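Local coordinates for formyltransferase PseJ (Anoxybacillus kamchatkensis G10, PDB 6EDK), which belongs to the formyltransferase family and binds the ligand 1YA in a pocket of its single chain, at residues 37-47 with 159-170. Residues are numbered along the deposited sequence; the frame is centred on the assembly and turned at random.
With SO4 (sulfate ion), chain C.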
# COMPACT_ATOMS: atom_id res chain seq x y z
N TRP A 37 8.05 -9.45 -11.50
CA TRP A 37 6.78 -10.10 -11.75
C TRP A 37 5.68 -9.09 -12.02
O TRP A 37 4.76 -9.35 -12.80
CB TRP A 37 6.39 -11.03 -10.55
CG TRP A 37 6.04 -10.25 -9.27
CD1 TRP A 37 6.88 -9.97 -8.24
CD2 TRP A 37 4.80 -9.71 -8.93
NE1 TRP A 37 6.24 -9.22 -7.30
CE2 TRP A 37 4.95 -9.05 -7.71
CE3 TRP A 37 3.58 -9.64 -9.57
CZ2 TRP A 37 3.91 -8.33 -7.12
CZ3 TRP A 37 2.55 -8.95 -8.99
CH2 TRP A 37 2.72 -8.30 -7.78
N LEU A 38 5.72 -7.94 -11.34
CA LEU A 38 4.69 -6.94 -11.53
C LEU A 38 4.89 -6.15 -12.84
O LEU A 38 3.93 -5.88 -13.58
CB LEU A 38 4.70 -5.99 -10.34
CG LEU A 38 3.67 -4.86 -10.32
CD1 LEU A 38 2.30 -5.33 -10.59
CD2 LEU A 38 3.76 -4.15 -8.99
N ARG A 39 6.14 -5.80 -13.14
CA ARG A 39 6.44 -5.27 -14.46
C ARG A 39 5.90 -6.18 -15.54
O ARG A 39 5.14 -5.73 -16.41
CB ARG A 39 7.94 -5.06 -14.59
CG ARG A 39 8.41 -4.79 -16.02
CD ARG A 39 9.94 -4.72 -16.07
NE ARG A 39 10.44 -3.44 -15.56
CZ ARG A 39 10.45 -2.31 -16.27
NH1 ARG A 39 9.96 -2.28 -17.51
NH2 ARG A 39 10.93 -1.19 -15.70
N ASP A 40 6.24 -7.47 -15.47
CA ASP A 40 5.78 -8.40 -16.51
C ASP A 40 4.27 -8.48 -16.58
O ASP A 40 3.70 -8.57 -17.66
CB ASP A 40 6.34 -9.82 -16.26
CG ASP A 40 7.78 -9.93 -16.55
OD1 ASP A 40 8.33 -9.07 -17.27
OD2 ASP A 40 8.39 -10.89 -16.05
N PHE A 41 3.60 -8.54 -15.41
CA PHE A 41 2.14 -8.61 -15.41
C PHE A 41 1.55 -7.40 -16.12
O PHE A 41 0.66 -7.52 -16.98
CB PHE A 41 1.60 -8.68 -13.93
CG PHE A 41 0.10 -8.54 -13.83
CD1 PHE A 41 -0.73 -9.64 -14.03
CD2 PHE A 41 -0.49 -7.35 -13.47
CE1 PHE A 41 -2.12 -9.54 -13.94
CE2 PHE A 41 -1.87 -7.24 -13.39
CZ PHE A 41 -2.69 -8.32 -13.61
N LEU A 42 2.06 -6.23 -15.80
CA LEU A 42 1.51 -5.02 -16.37
C LEU A 42 1.79 -4.96 -17.89
O LEU A 42 0.93 -4.55 -18.67
CB LEU A 42 2.14 -3.80 -15.69
CG LEU A 42 1.71 -3.57 -14.23
CD1 LEU A 42 2.52 -2.44 -13.63
CD2 LEU A 42 0.25 -3.27 -14.20
N GLU A 43 2.96 -5.42 -18.28
CA GLU A 43 3.32 -5.41 -19.70
C GLU A 43 2.53 -6.43 -20.49
O GLU A 43 2.34 -6.23 -21.68
CB GLU A 43 4.80 -5.66 -19.86
CG GLU A 43 5.65 -4.45 -19.48
CD GLU A 43 7.15 -4.71 -19.56
OE1 GLU A 43 7.59 -5.89 -19.68
OE2 GLU A 43 7.91 -3.73 -19.47
N SER A 44 2.01 -7.49 -19.85
CA SER A 44 1.13 -8.40 -20.56
C SER A 44 -0.19 -7.77 -20.95
O SER A 44 -0.97 -8.43 -21.62
CB SER A 44 0.91 -9.72 -19.73
OG SER A 44 0.07 -9.52 -18.61
N PHE A 45 -0.49 -6.54 -20.52
CA PHE A 45 -1.65 -5.80 -21.02
C PHE A 45 -1.26 -4.83 -22.16
O PHE A 45 -2.09 -3.99 -22.55
CB PHE A 45 -2.35 -5.01 -19.91
CG PHE A 45 -3.04 -5.91 -18.87
CD1 PHE A 45 -2.30 -6.52 -17.86
CD2 PHE A 45 -4.40 -6.15 -18.93
CE1 PHE A 45 -2.92 -7.38 -16.93
CE2 PHE A 45 -5.05 -7.00 -17.98
CZ PHE A 45 -4.32 -7.60 -17.00
N GLU A 46 -0.02 -4.90 -22.62
CA GLU A 46 0.54 -4.07 -23.70
C GLU A 46 0.85 -2.64 -23.28
O GLU A 46 1.05 -1.77 -24.12
CB GLU A 46 -0.39 -4.05 -24.92
CG GLU A 46 -0.60 -5.43 -25.53
CD GLU A 46 0.68 -6.26 -25.59
OE1 GLU A 46 1.64 -5.85 -26.28
OE2 GLU A 46 0.72 -7.33 -24.92
N ASP A 47 0.94 -2.37 -21.99
CA ASP A 47 1.41 -1.08 -21.53
C ASP A 47 2.92 -1.12 -21.37
O ASP A 47 3.53 -2.19 -21.26
CB ASP A 47 0.73 -0.70 -20.21
CG ASP A 47 -0.77 -0.57 -20.36
OD1 ASP A 47 -1.19 -0.10 -21.42
OD2 ASP A 47 -1.52 -0.97 -19.43
N GLU A 159 -1.11 -8.28 -3.45
CA GLU A 159 -0.66 -8.56 -4.83
C GLU A 159 -1.73 -9.30 -5.55
O GLU A 159 -2.06 -8.97 -6.68
CB GLU A 159 0.65 -9.30 -4.79
CG GLU A 159 1.78 -8.48 -4.09
CD GLU A 159 3.08 -9.20 -3.86
OE1 GLU A 159 3.21 -10.40 -4.22
OE2 GLU A 159 4.04 -8.58 -3.30
N LYS A 160 -2.37 -10.28 -4.89
CA LYS A 160 -3.54 -10.91 -5.51
C LYS A 160 -4.65 -9.93 -5.79
O LYS A 160 -5.28 -9.99 -6.84
CB LYS A 160 -4.01 -12.03 -4.56
CG LYS A 160 -5.10 -12.89 -5.11
CD LYS A 160 -5.55 -14.01 -4.13
CE LYS A 160 -6.69 -14.79 -4.79
NZ LYS A 160 -7.54 -15.51 -3.80
N LEU A 161 -5.01 -9.10 -4.82
CA LEU A 161 -6.13 -8.18 -4.97
C LEU A 161 -5.86 -7.20 -6.12
O LEU A 161 -6.75 -6.86 -6.91
CB LEU A 161 -6.30 -7.39 -3.65
CG LEU A 161 -7.45 -6.41 -3.53
CD1 LEU A 161 -8.81 -7.11 -3.57
CD2 LEU A 161 -7.36 -5.58 -2.24
N PHE A 162 -4.61 -6.79 -6.23
CA PHE A 162 -4.24 -5.85 -7.31
C PHE A 162 -4.46 -6.51 -8.67
O PHE A 162 -5.10 -5.95 -9.59
CB PHE A 162 -2.79 -5.46 -7.17
CG PHE A 162 -2.33 -4.64 -8.36
CD1 PHE A 162 -2.76 -3.37 -8.49
CD2 PHE A 162 -1.62 -5.25 -9.36
CE1 PHE A 162 -2.40 -2.64 -9.65
CE2 PHE A 162 -1.29 -4.53 -10.53
CZ PHE A 162 -1.71 -3.26 -10.61
N MET A 163 -3.90 -7.72 -8.82
CA MET A 163 -4.02 -8.40 -10.14
C MET A 163 -5.45 -8.76 -10.42
O MET A 163 -5.87 -8.76 -11.60
CB MET A 163 -3.15 -9.65 -10.18
CG MET A 163 -1.64 -9.37 -10.17
SD MET A 163 -0.43 -10.70 -10.46
CE MET A 163 -0.58 -11.60 -8.90
N GLU A 164 -6.22 -9.11 -9.37
CA GLU A 164 -7.63 -9.40 -9.60
C GLU A 164 -8.38 -8.21 -10.13
O GLU A 164 -9.26 -8.36 -11.00
CB GLU A 164 -8.30 -9.89 -8.32
CG GLU A 164 -9.79 -10.13 -8.41
CD GLU A 164 -10.33 -10.70 -7.10
OE1 GLU A 164 -9.50 -11.03 -6.19
OE2 GLU A 164 -11.56 -10.87 -7.02
N TYR A 165 -8.05 -7.01 -9.66
CA TYR A 165 -8.87 -5.83 -10.02
C TYR A 165 -8.22 -4.92 -11.06
O TYR A 165 -8.88 -4.04 -11.60
CB TYR A 165 -9.23 -5.01 -8.78
CG TYR A 165 -10.36 -5.62 -7.98
CD1 TYR A 165 -11.67 -5.37 -8.29
CD2 TYR A 165 -10.10 -6.51 -6.95
CE1 TYR A 165 -12.70 -5.94 -7.58
CE2 TYR A 165 -11.18 -7.09 -6.18
CZ TYR A 165 -12.47 -6.78 -6.54
OH TYR A 165 -13.56 -7.32 -5.87
N TRP A 166 -6.94 -5.12 -11.36
CA TRP A 166 -6.30 -4.24 -12.33
C TRP A 166 -7.02 -4.19 -13.68
O TRP A 166 -7.11 -3.08 -14.22
CB TRP A 166 -4.88 -4.68 -12.54
CG TRP A 166 -4.10 -3.83 -13.57
CD1 TRP A 166 -3.52 -4.31 -14.74
CD2 TRP A 166 -3.83 -2.44 -13.52
NE1 TRP A 166 -2.91 -3.26 -15.41
CE2 TRP A 166 -3.07 -2.11 -14.68
CE3 TRP A 166 -4.14 -1.43 -12.62
CZ2 TRP A 166 -2.64 -0.84 -14.92
CZ3 TRP A 166 -3.71 -0.16 -12.87
CH2 TRP A 166 -2.94 0.12 -14.01
N PRO A 167 -7.53 -5.28 -14.24
CA PRO A 167 -8.28 -5.14 -15.52
C PRO A 167 -9.39 -4.10 -15.48
O PRO A 167 -9.67 -3.48 -16.50
CB PRO A 167 -8.85 -6.54 -15.77
CG PRO A 167 -7.87 -7.49 -15.08
CD PRO A 167 -7.45 -6.71 -13.82
N LEU A 168 -10.04 -3.92 -14.34
CA LEU A 168 -11.01 -2.86 -14.17
C LEU A 168 -10.35 -1.52 -13.88
O LEU A 168 -10.73 -0.52 -14.47
CB LEU A 168 -12.00 -3.22 -13.04
CG LEU A 168 -12.87 -4.47 -13.32
CD1 LEU A 168 -13.61 -4.90 -12.08
CD2 LEU A 168 -13.88 -4.21 -14.45
N ILE A 169 -9.40 -1.47 -12.91
CA ILE A 169 -8.78 -0.21 -12.57
C ILE A 169 -8.12 0.41 -13.79
O ILE A 169 -8.12 1.63 -13.98
CB ILE A 169 -7.73 -0.42 -11.45
CG1 ILE A 169 -8.41 -0.96 -10.23
CG2 ILE A 169 -7.01 0.92 -11.17
CD1 ILE A 169 -7.40 -1.41 -9.13
N ARG A 170 -7.53 -0.44 -14.63
CA ARG A 170 -6.81 0.02 -15.81
C ARG A 170 -7.68 0.89 -16.72
O ARG A 170 -7.17 1.73 -17.46
CB ARG A 170 -6.35 -1.21 -16.58
CG ARG A 170 -5.38 -0.94 -17.63
CD ARG A 170 -4.90 -2.26 -18.13
NE ARG A 170 -4.30 -2.07 -19.44
CZ ARG A 170 -4.98 -2.18 -20.58
NH1 ARG A 170 -6.28 -2.51 -20.55
NH2 ARG A 170 -4.35 -1.98 -21.73
S SO4 C . 11.10 -10.07 -8.38
O1 SO4 C . 11.76 -8.88 -8.97
O2 SO4 C . 12.13 -11.04 -8.01
O3 SO4 C . 10.34 -9.70 -7.18
O4 SO4 C . 10.18 -10.71 -9.36
O HOH W 1 -1.11 -2.84 -17.65
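Phe-41 and Trp-166 both carry CG anti to the backbone N (chi1 171° for Phe-41), which swings each ring into the seam between helices 36-43 and 147-169, where Phe-41 CE2 meets Trp-166 CD1 at 3.6 Å. Met-163, its chain bent at the sulfur, lays CG over the centre of one Phe-41 face, 3.7 Å from the ring centroid. Its SD lies over the same ring, 4.1 Å from that centroid, and also reaches CZ3 of Trp-37, a Met-aromatic bridge between two turns of helix 36-43. Phe-45 lies against the opposite face of Phe-41 and in turn offers a face to the edge of Trp-166: this T-shaped pair has planes at 89° and completes a three-ring cluster. Leu-42 CD2 lies over one face of the indole, offset toward the rim, 3.4 Å from Trp-166 NE1. NE1 donates in the plane of the indole to a water 2.9 Å away, which in turn donates hydrogen bonds to Leu-42 O and Asp-47 OD2.

The same carboxylate oxygen accepts a nearly straight hydrogen bond from Arg-170 NE (3.0 Å, 166°), part of a salt bridge, while Phe-45 CB packs over the guanidinium face. Asp-47 OD1 is held by the backbone of Gly-26, and Leu-42 and Trp-166 both touch Ile-70 of strand 68-71, placing the two helices on the same side of the central sheet. The pairing thus combines an apolar seam of aromatic rings and one methionine sulfur with a polar clasp at one end, where arginine and water together probably stabilise the charge on Asp-47.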